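Local coordinates for Glyoxalase/bleomycin resistance protein/dioxygenase (Alicyclobacillus acidocaldarius subsp. acidocaldarius, PDB 3RRI) that is a metal-binding protein of the glyoxalase/bleomycin resistance/dioxygenase superfamily and may act as a dioxygenase, at residues A[24-29]-A[121-126]. Residues are numbered along the deposited sequence; the frame is centred on the assembly and turned at random. Where two conformers were deposited one is given.
Sequences YDFYVT and NLLEFK
L123 meets the outer parts of the two aromatic rings that F26 and Y27 extend from helix 20-30, and its two methyls divide the work. L123 CD2 serves both rings: it lies 3.9 Å from Y27 CE1, an oblique approach, and 4.2 Å from F26 CE2, at the edge of that ring and near its plane. L123 CD1 takes the phenol end, 3.7 Å from Y27 OH. N121 CB, at 4.5 Å from Y27 OH, is a looser neighbour. With no hydrogen bond between the segments and 126 Å² buried in all, the contact is apolar packing: the CA atoms of Y27 and L123 are 10.9 Å apart, so the side chains alone make it.

The rings are set against each other as well. F26 CD2 stands 3.5 Å above the centre of the Y27 ring, an edge laid on a face. F26 gets there with CG anti to its backbone N (chi1 -179°), whereas Y27 turns CG beside its own N (chi1 -76°).

Further out, D117 fixes both sides: OD2 hydrogen-bonds Y27 OH and OD1 accepts from N121 N. N121 ND2 is bound to P16 O, and F71 packs on both Y27 and L123. The result is the interior of a glyoxalase-superfamily (VOC) fold, where the helix of one βαβββ module meets a strand of the other.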
ATOM      1  N   TYR A  24     -19.652 -26.430   5.698  1.00 21.21           N
ATOM      2  CA  TYR A  24     -19.858 -25.214   6.481  1.00 21.53           C
ATOM      3  C   TYR A  24     -19.324 -25.341   7.912  1.00 21.65           C
ATOM      4  O   TYR A  24     -18.599 -24.467   8.373  1.00 21.26           O
ATOM      5  CB  TYR A  24     -21.343 -24.808   6.497  1.00 21.93           C
ATOM      6  CG  TYR A  24     -21.636 -23.659   7.430  1.00 23.20           C
ATOM      7  CD1 TYR A  24     -21.579 -22.347   6.997  1.00 25.22           C
ATOM      8  CD2 TYR A  24     -21.947 -23.879   8.774  1.00 20.84           C
ATOM      9  CE1 TYR A  24     -21.832 -21.297   7.848  1.00 23.65           C
ATOM     10  CE2 TYR A  24     -22.217 -22.833   9.640  1.00 22.80           C
ATOM     11  CZ  TYR A  24     -22.164 -21.533   9.178  1.00 23.71           C
ATOM     12  OH  TYR A  24     -22.420 -20.507  10.070  1.00 27.68           O
ATOM     13  N   ASP A  25     -19.691 -26.434   8.584  0.63 22.17           N
ATOM     14  CA  ASP A  25     -19.261 -26.694   9.972  0.63 22.77           C
ATOM     15  C   ASP A  25     -17.734 -26.696  10.058  0.63 22.01           C
ATOM     16  O   ASP A  25     -17.148 -26.132  10.989  0.63 22.64           O
ATOM     17  CB  ASP A  25     -19.807 -28.049  10.464  0.63 22.81           C
ATOM     18  CG  ASP A  25     -21.346 -28.085  10.591  0.63 24.64           C
ATOM     19  OD1 ASP A  25     -22.025 -27.024  10.535  0.63 25.30           O
ATOM     20  OD2 ASP A  25     -21.880 -29.214  10.759  0.63 26.98           O
ATOM     21  N   PHE A  26     -17.079 -27.291   9.063  1.00 21.46           N
ATOM     22  CA  PHE A  26     -15.641 -27.395   9.055  1.00 20.50           C
ATOM     23  C   PHE A  26     -15.006 -26.033   8.755  1.00 20.88           C
ATOM     24  O   PHE A  26     -14.167 -25.528   9.508  1.00 20.53           O
ATOM     25  CB  PHE A  26     -15.173 -28.427   8.042  1.00 21.51           C
ATOM     26  CG  PHE A  26     -13.694 -28.604   8.011  1.00 19.77           C
ATOM     27  CD1 PHE A  26     -13.077 -29.506   8.895  1.00 19.93           C
ATOM     28  CD2 PHE A  26     -12.881 -27.860   7.136  1.00 20.27           C
ATOM     29  CE1 PHE A  26     -11.716 -29.645   8.889  1.00 19.43           C
ATOM     30  CE2 PHE A  26     -11.530 -28.006   7.117  1.00 20.91           C
ATOM     31  CZ  PHE A  26     -10.927 -28.899   8.017  1.00 20.40           C
ATOM     32  N   TYR A  27     -15.357 -25.447   7.612  1.00 19.74           N
ATOM     33  CA  TYR A  27     -14.643 -24.281   7.135  1.00 19.49           C
ATOM     34  C   TYR A  27     -15.000 -22.987   7.860  1.00 18.27           C
ATOM     35  O   TYR A  27     -14.152 -22.150   8.040  1.00 19.20           O
ATOM     36  CB  TYR A  27     -14.861 -24.079   5.617  1.00 18.65           C
ATOM     37  CG  TYR A  27     -14.046 -25.069   4.830  1.00 17.02           C
ATOM     38  CD1 TYR A  27     -12.681 -24.896   4.680  1.00 16.87           C
ATOM     39  CD2 TYR A  27     -14.622 -26.234   4.275  1.00 15.91           C
ATOM     40  CE1 TYR A  27     -11.901 -25.817   4.018  1.00 15.81           C
ATOM     41  CE2 TYR A  27     -13.832 -27.190   3.622  1.00 15.33           C
ATOM     42  CZ  TYR A  27     -12.467 -26.980   3.480  1.00 14.69           C
ATOM     43  OH  TYR A  27     -11.682 -27.879   2.826  1.00 18.37           O
ATOM     44  N   VAL A  28     -16.264 -22.813   8.202  1.00 19.00           N
ATOM     45  CA  VAL A  28     -16.732 -21.592   8.831  1.00 19.46           C
ATOM     46  C   VAL A  28     -16.660 -21.764  10.349  1.00 21.08           C
ATOM     47  O   VAL A  28     -15.863 -21.102  11.009  1.00 21.59           O
ATOM     48  CB  VAL A  28     -18.146 -21.218   8.388  1.00 19.69           C
ATOM     49  CG1 VAL A  28     -18.630 -19.997   9.111  1.00 19.78           C
ATOM     50  CG2 VAL A  28     -18.212 -20.998   6.841  1.00 21.44           C
ATOM     51  N   THR A  29     -17.446 -22.670  10.899  1.00 22.10           N
ATOM     52  CA  THR A  29     -17.549 -22.741  12.351  1.00 22.42           C
ATOM     53  C   THR A  29     -16.216 -23.081  13.005  1.00 22.41           C
ATOM     54  O   THR A  29     -15.824 -22.411  13.969  1.00 23.01           O
ATOM     55  CB  THR A  29     -18.594 -23.762  12.808  1.00 22.70           C
ATOM     56  OG1 THR A  29     -19.863 -23.463  12.202  1.00 24.04           O
ATOM     57  CG2 THR A  29     -18.774 -23.710  14.349  1.00 24.46           C
ATOM     58  N   ASN A 121     -10.273 -33.819   1.701  1.00 19.43           N
ATOM     59  CA  ASN A 121      -9.388 -32.805   1.140  1.00 19.41           C
ATOM     60  C   ASN A 121      -8.315 -32.411   2.136  1.00 19.52           C
ATOM     61  O   ASN A 121      -8.622 -32.217   3.333  1.00 20.54           O
ATOM     62  CB  ASN A 121     -10.173 -31.556   0.748  1.00 18.26           C
ATOM     63  CG  ASN A 121     -11.126 -31.827  -0.392  1.00 19.19           C
ATOM     64  OD1 ASN A 121     -10.692 -32.096  -1.505  1.00 20.89           O
ATOM     65  ND2 ASN A 121     -12.400 -31.803  -0.098  1.00 19.38           N
ATOM     66  N   LEU A 122      -7.086 -32.306   1.659  1.00 20.04           N
ATOM     67  CA  LEU A 122      -5.938 -31.985   2.514  1.00 19.72           C
ATOM     68  C   LEU A 122      -5.580 -30.489   2.416  1.00 19.95           C
ATOM     69  O   LEU A 122      -5.326 -29.979   1.311  1.00 19.49           O
ATOM     70  CB  LEU A 122      -4.734 -32.831   2.160  1.00 19.93           C
ATOM     71  CG  LEU A 122      -4.818 -34.351   2.424  1.00 22.26           C
ATOM     72  CD1 LEU A 122      -3.536 -35.013   1.970  1.00 24.11           C
ATOM     73  CD2 LEU A 122      -5.139 -34.706   3.908  1.00 24.34           C
ATOM     74  N   LEU A 123      -5.564 -29.819   3.572  1.00 20.39           N
ATOM     75  CA  LEU A 123      -5.180 -28.430   3.718  1.00 20.06           C
ATOM     76  C   LEU A 123      -3.786 -28.407   4.291  1.00 20.81           C
ATOM     77  O   LEU A 123      -3.572 -28.952   5.381  1.00 22.72           O
ATOM     78  CB  LEU A 123      -6.106 -27.713   4.669  1.00 20.10           C
ATOM     79  CG  LEU A 123      -7.544 -27.437   4.197  1.00 18.97           C
ATOM     80  CD1 LEU A 123      -8.309 -28.720   4.116  1.00 18.24           C
ATOM     81  CD2 LEU A 123      -8.215 -26.423   5.112  1.00 22.03           C
ATOM     82  N   GLU A 124      -2.855 -27.768   3.601  1.00 19.29           N
ATOM     83  CA  GLU A 124      -1.509 -27.591   4.137  1.00 19.19           C
ATOM     84  C   GLU A 124      -1.223 -26.122   4.390  1.00 19.64           C
ATOM     85  O   GLU A 124      -1.473 -25.269   3.530  1.00 18.52           O
ATOM     86  CB  GLU A 124      -0.443 -28.147   3.213  1.00 19.12           C
ATOM     87  CG  GLU A 124       0.957 -28.032   3.835  1.00 19.89           C
ATOM     88  CD  GLU A 124       2.118 -28.345   2.903  1.00 22.85           C
ATOM     89  OE1 GLU A 124       1.955 -28.262   1.658  1.00 23.72           O
ATOM     90  OE2 GLU A 124       3.219 -28.678   3.435  1.00 24.72           O
ATOM     91  N   PHE A 125      -0.707 -25.798   5.573  1.00 17.59           N
ATOM     92  CA  PHE A 125      -0.290 -24.452   5.908  1.00 17.42           C
ATOM     93  C   PHE A 125       1.187 -24.454   6.140  1.00 18.87           C
ATOM     94  O   PHE A 125       1.694 -25.418   6.724  1.00 19.22           O
ATOM     95  CB  PHE A 125      -1.071 -23.912   7.104  1.00 17.73           C
ATOM     96  CG  PHE A 125      -2.538 -23.869   6.846  1.00 18.08           C
ATOM     97  CD1 PHE A 125      -3.077 -22.781   6.143  1.00 16.78           C
ATOM     98  CD2 PHE A 125      -3.365 -24.902   7.190  1.00 20.15           C
ATOM     99  CE1 PHE A 125      -4.431 -22.734   5.836  1.00 18.05           C
ATOM    100  CE2 PHE A 125      -4.722 -24.842   6.888  1.00 19.25           C
ATOM    101  CZ  PHE A 125      -5.248 -23.758   6.191  1.00 18.91           C
ATOM    102  N   LYS A 126       1.876 -23.426   5.659  1.00 18.39           N
ATOM    103  CA  LYS A 126       3.323 -23.399   5.661  1.00 19.02           C
ATOM    104  C   LYS A 126       3.865 -22.053   6.148  1.00 19.13           C
ATOM    105  O   LYS A 126       3.215 -21.029   6.044  1.00 18.84           O
ATOM    106  CB  LYS A 126       3.891 -23.632   4.243  1.00 20.23           C
ATOM    107  CG  LYS A 126       3.551 -24.949   3.600  1.00 21.26           C
ATOM    108  CD  LYS A 126       4.408 -25.225   2.345  1.00 21.00           C
ATOM    109  CE  LYS A 126       3.757 -24.556   1.099  1.00 24.99           C
ATOM    110  NZ  LYS A 126       4.425 -25.024  -0.188  1.00 27.42           N
TER